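Local coordinates for RhCC (Rhodococcus jostii, PDB 4U5R), which binds magnesium and probably acts as a cofactor-independent oxygenase of the tautomerase superfamily, at residues B[1-9]-B[59-69]. The protein carries 1 engineered substitution. Numbering follows the deposited sequence.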
loop_
_atom_site.group_PDB
_atom_site.type_symbol
_atom_site.label_atom_id
_atom_site.label_comp_id
_atom_site.label_asym_id
_atom_site.label_seq_id
_atom_site.Cartn_x
_atom_site.Cartn_y
_atom_site.Cartn_z
ATOM N N PRO B 1 3.542 9.452 -9.330
ATOM C CA PRO B 1 3.722 8.036 -9.005
ATOM C C PRO B 1 4.354 7.860 -7.639
ATOM O O PRO B 1 5.171 8.671 -7.200
ATOM C CB PRO B 1 4.652 7.535 -10.115
ATOM C CG PRO B 1 4.458 8.517 -11.228
ATOM C CD PRO B 1 4.257 9.825 -10.558
ATOM N N TYR B 2 3.974 6.782 -6.979
ATOM C CA TYR B 2 4.444 6.510 -5.634
ATOM C C TYR B 2 5.148 5.168 -5.606
ATOM O O TYR B 2 4.491 4.142 -5.704
ATOM C CB TYR B 2 3.245 6.531 -4.690
ATOM C CG TYR B 2 3.484 6.054 -3.293
ATOM C CD1 TYR B 2 4.073 6.885 -2.351
ATOM C CD2 TYR B 2 3.053 4.794 -2.891
ATOM C CE1 TYR B 2 4.256 6.452 -1.043
ATOM C CE2 TYR B 2 3.241 4.350 -1.596
ATOM C CZ TYR B 2 3.847 5.192 -0.677
ATOM O OH TYR B 2 4.032 4.791 0.626
ATOM N N TRP B 3 6.475 5.175 -5.484
ATOM C CA TRP B 3 7.253 3.932 -5.503
ATOM C C TRP B 3 7.815 3.571 -4.141
ATOM O O TRP B 3 8.363 4.421 -3.435
ATOM C CB TRP B 3 8.429 4.031 -6.475
ATOM C CG TRP B 3 8.112 3.994 -7.925
ATOM C CD1 TRP B 3 7.290 4.842 -8.623
ATOM C CD2 TRP B 3 8.676 3.100 -8.881
ATOM N NE1 TRP B 3 7.285 4.497 -9.955
ATOM C CE2 TRP B 3 8.131 3.432 -10.137
ATOM C CE3 TRP B 3 9.568 2.026 -8.791
ATOM C CZ2 TRP B 3 8.461 2.738 -11.304
ATOM C CZ3 TRP B 3 9.905 1.339 -9.955
ATOM C CH2 TRP B 3 9.339 1.692 -11.190
ATOM N N GLU B 4 7.700 2.297 -3.793
ATOM C CA GLU B 4 8.374 1.748 -2.635
ATOM C C GLU B 4 9.369 0.708 -3.088
ATOM O O GLU B 4 8.992 -0.216 -3.791
ATOM C CB GLU B 4 7.385 1.096 -1.699
ATOM C CG GLU B 4 6.477 2.029 -0.957
ATOM C CD GLU B 4 5.446 1.245 -0.179
ATOM O OE1 GLU B 4 4.643 0.530 -0.819
ATOM O OE2 GLU B 4 5.474 1.295 1.065
ATOM N N ILE B 5 10.623 0.837 -2.664
ATOM C CA ILE B 5 11.620 -0.171 -2.980
ATOM C C ILE B 5 12.210 -0.725 -1.694
ATOM O O ILE B 5 12.900 -0.027 -0.958
ATOM C CB ILE B 5 12.714 0.412 -3.908
ATOM C CG1 ILE B 5 12.047 0.956 -5.181
ATOM C CG2 ILE B 5 13.762 -0.642 -4.242
ATOM C CD1 ILE B 5 12.990 1.558 -6.197
ATOM N N PHE B 6 11.875 -1.976 -1.409
ATOM C CA PHE B 6 12.326 -2.674 -0.213
ATOM C C PHE B 6 13.569 -3.477 -0.537
ATOM O O PHE B 6 13.507 -4.386 -1.350
ATOM C CB PHE B 6 11.231 -3.613 0.301
ATOM C CG PHE B 6 9.968 -2.920 0.716
ATOM C CD1 PHE B 6 9.806 -2.482 2.018
ATOM C CD2 PHE B 6 8.917 -2.763 -0.182
ATOM C CE1 PHE B 6 8.629 -1.876 2.418
ATOM C CE2 PHE B 6 7.740 -2.149 0.208
ATOM C CZ PHE B 6 7.597 -1.696 1.507
ATOM N N THR B 7 14.696 -3.142 0.090
ATOM C CA THR B 7 15.992 -3.767 -0.219
ATOM C C THR B 7 16.668 -4.404 0.992
ATOM O O THR B 7 16.404 -4.005 2.127
ATOM C CB THR B 7 17.003 -2.742 -0.774
ATOM O OG1 THR B 7 17.434 -1.885 0.291
ATOM C CG2 THR B 7 16.392 -1.906 -1.883
ATOM N N PRO B 8 17.567 -5.375 0.757
ATOM C CA PRO B 8 18.483 -5.757 1.831
ATOM C C PRO B 8 19.150 -4.515 2.378
ATOM O O PRO B 8 19.447 -3.611 1.587
ATOM C CB PRO B 8 19.506 -6.657 1.127
ATOM C CG PRO B 8 18.767 -7.227 -0.026
ATOM C CD PRO B 8 17.793 -6.157 -0.474
ATOM N N GLU B 9 19.365 -4.461 3.690
ATOM C CA GLU B 9 20.037 -3.328 4.312
ATOM C C GLU B 9 21.310 -2.970 3.566
ATOM O O GLU B 9 22.094 -3.844 3.229
ATOM C CB GLU B 9 20.385 -3.632 5.765
ATOM C CG GLU B 9 19.424 -3.086 6.784
ATOM C CD GLU B 9 20.033 -3.081 8.169
ATOM O OE1 GLU B 9 20.507 -4.150 8.607
ATOM O OE2 GLU B 9 20.065 -2.005 8.806
ATOM N N ASN B 59 17.535 -12.738 2.138
ATOM C CA ASN B 59 18.239 -11.487 2.330
ATOM C C ASN B 59 18.901 -11.015 1.025
ATOM O O ASN B 59 19.801 -10.169 1.036
ATOM C CB ASN B 59 19.254 -11.650 3.475
ATOM C CG ASN B 59 18.617 -12.237 4.754
ATOM O OD1 ASN B 59 17.592 -11.752 5.235
ATOM N ND2 ASN B 59 19.222 -13.297 5.295
ATOM N N ASN B 60 18.426 -11.537 -0.109
ATOM C CA ASN B 60 18.921 -11.128 -1.417
ATOM C C ASN B 60 17.739 -10.771 -2.322
ATOM O O ASN B 60 17.769 -10.950 -3.540
ATOM C CB ASN B 60 19.784 -12.239 -2.030
ATOM C CG ASN B 60 20.560 -11.782 -3.258
ATOM O OD1 ASN B 60 21.218 -10.743 -3.245
ATOM N ND2 ASN B 60 20.453 -12.545 -4.338
ATOM N N PHE B 61 16.701 -10.211 -1.708
ATOM C CA PHE B 61 15.458 -9.997 -2.428
ATOM C C PHE B 61 15.018 -8.535 -2.369
ATOM O O PHE B 61 14.969 -7.937 -1.289
ATOM C CB PHE B 61 14.381 -10.924 -1.851
ATOM C CG PHE B 61 13.093 -10.941 -2.636
ATOM C CD1 PHE B 61 12.944 -11.761 -3.744
ATOM C CD2 PHE B 61 12.023 -10.154 -2.246
ATOM C CE1 PHE B 61 11.750 -11.779 -4.466
ATOM C CE2 PHE B 61 10.832 -10.172 -2.959
ATOM C CZ PHE B 61 10.698 -10.980 -4.068
ATOM N N VAL B 62 14.726 -7.969 -3.540
ATOM C CA VAL B 62 14.228 -6.601 -3.643
ATOM C C VAL B 62 12.752 -6.630 -4.053
ATOM O O VAL B 62 12.396 -7.159 -5.105
ATOM C CB VAL B 62 15.062 -5.771 -4.654
ATOM C CG1 VAL B 62 14.463 -4.370 -4.800
ATOM C CG2 VAL B 62 16.525 -5.696 -4.208
ATOM N N ARG B 63 11.884 -6.074 -3.217
ATOM C CA ARG B 63 10.453 -6.018 -3.530
ATOM C C ARG B 63 10.039 -4.587 -3.856
ATOM O O ARG B 63 10.270 -3.679 -3.055
ATOM C CB ARG B 63 9.636 -6.575 -2.349
ATOM C CG ARG B 63 8.159 -6.872 -2.640
ATOM C CD ARG B 63 8.038 -7.817 -3.828
ATOM N NE ARG B 63 6.672 -8.299 -3.992
ATOM C CZ ARG B 63 5.715 -7.694 -4.688
ATOM N NH1 ARG B 63 5.925 -6.520 -5.286
ATOM N NH2 ARG B 63 4.520 -8.271 -4.755
ATOM N N ILE B 64 9.420 -4.393 -5.023
ATOM C CA ILE B 64 9.001 -3.066 -5.486
ATOM C C ILE B 64 7.482 -3.005 -5.621
ATOM O O ILE B 64 6.863 -3.923 -6.162
ATOM C CB ILE B 64 9.621 -2.708 -6.858
ATOM C CG1 ILE B 64 11.147 -2.896 -6.863
ATOM C CG2 ILE B 64 9.165 -1.300 -7.287
ATOM C CD1 ILE B 64 11.581 -4.173 -7.612
ATOM N N ARG B 65 6.874 -1.938 -5.117
ATOM C CA ARG B 65 5.433 -1.743 -5.269
ATOM C C ARG B 65 5.171 -0.292 -5.607
ATOM O O ARG B 65 5.770 0.574 -5.017
ATOM C CB ARG B 65 4.682 -2.129 -3.990
ATOM C CG ARG B 65 3.175 -1.976 -4.110
ATOM C CD ARG B 65 2.483 -1.904 -2.750
ATOM N NE ARG B 65 1.038 -1.937 -2.962
ATOM C CZ ARG B 65 0.312 -0.883 -3.304
ATOM N NH1 ARG B 65 0.889 0.309 -3.438
ATOM N NH2 ARG B 65 -0.993 -1.023 -3.508
ATOM N N LEU B 66 4.259 -0.007 -6.521
ATOM C CA LEU B 66 4.002 1.388 -6.831
ATOM C C LEU B 66 2.539 1.645 -7.070
ATOM O O LEU B 66 1.850 0.766 -7.551
ATOM C CB LEU B 66 4.856 1.809 -8.030
ATOM C CG LEU B 66 4.793 1.032 -9.351
ATOM C CD1 LEU B 66 4.795 1.948 -10.567
ATOM C CD2 LEU B 66 5.933 0.030 -9.422
ATOM N N ASP B 67 2.061 2.821 -6.650
ATOM C CA ASP B 67 0.764 3.346 -7.086
ATOM C C ASP B 67 0.914 4.323 -8.237
ATOM O O ASP B 67 1.813 5.171 -8.232
ATOM C CB ASP B 67 0.035 4.087 -5.954
ATOM C CG ASP B 67 -0.401 3.180 -4.808
ATOM O OD1 ASP B 67 -0.714 1.997 -5.015
ATOM O OD2 ASP B 67 -0.477 3.685 -3.674
ATOM N N HIS B 68 0.006 4.231 -9.203
ATOM C CA HIS B 68 -0.146 5.261 -10.215
ATOM C C HIS B 68 -1.396 6.041 -9.888
ATOM O O HIS B 68 -2.463 5.445 -9.715
ATOM C CB HIS B 68 -0.252 4.652 -11.607
ATOM C CG HIS B 68 1.068 4.325 -12.229
ATOM N ND1 HIS B 68 1.172 3.843 -13.513
ATOM C CD2 HIS B 68 2.339 4.436 -11.763
ATOM C CE1 HIS B 68 2.446 3.667 -13.816
ATOM N NE2 HIS B 68 3.175 4.018 -12.771
ATOM N N ILE B 69 -1.251 7.361 -9.805
ATOM C CA ILE B 69 -2.317 8.252 -9.368
ATOM C C ILE B 69 -2.736 9.230 -10.447
ATOM O O ILE B 69 -3.924 9.472 -10.638
ATOM C CB ILE B 69 -1.882 9.055 -8.134
ATOM C CG1 ILE B 69 -1.226 8.121 -7.114
ATOM C CG2 ILE B 69 -3.076 9.795 -7.537
ATOM C CD1 ILE B 69 -0.248 8.829 -6.151
HETATM O O HOH W 1 3.639 1.384 -3.092
#
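Tyr2, Glu4 and Phe6 pair with Asp67, Arg65 and Arg63 through six backbone hydrogen bonds, two to each antiparallel hydrogen-bonded pair; the segment axes run 4.7 Å apart at closest approach. Apolar contacts lie on the face of Trp3, Ile5, Ile64 and Leu66. Leu66 CB sits 3.9 Å from the centroid of the five-membered ring of Trp3, squarely over its face in a CH-pi contact, and Leu66 CD1 and CD2 continue across the same indole. With CG of Leu66 between backbone N and carbonyl carbon (chi1 55°), this torsion lays the side chain across the indole face. Ile64 CG2 meets the benzene side of the indole, 3.7 Å from Trp3 CE3. Replacing Trp3 by an alanine is likely to leave Leu66 and Ile64 without their common cover, and Tyr28 without the NE1 donor. Polar groups gather on the face of Glu4, Arg65 and Asp67. Water 1 donates to Glu4 OE1 at 2.6 Å and accepts from Arg65 NH1, joining two side chains that lie alongside each other with carboxylate and guanidinium planes 77° apart. Arg65 NH1 also forms a salt bridge to Asp67 OD1, 2.8 Å away, reaching it from above the carboxylate plane. Arg65 NE binds Asp67 of a second subunit, while Glu4 OE2 pairs with Lys44. Beyond the paired residues, Pro8 CG rests 3.3 Å from Asn59 O. Strands 2-8 and 61-68 are the central antiparallel pair of the four-stranded mixed sheet, each opening one of the two beta-alpha-beta units characteristic of the tautomerase superfamily, helix 14-32 covering the Trp3 face and the trimer interface meeting the Arg65 face.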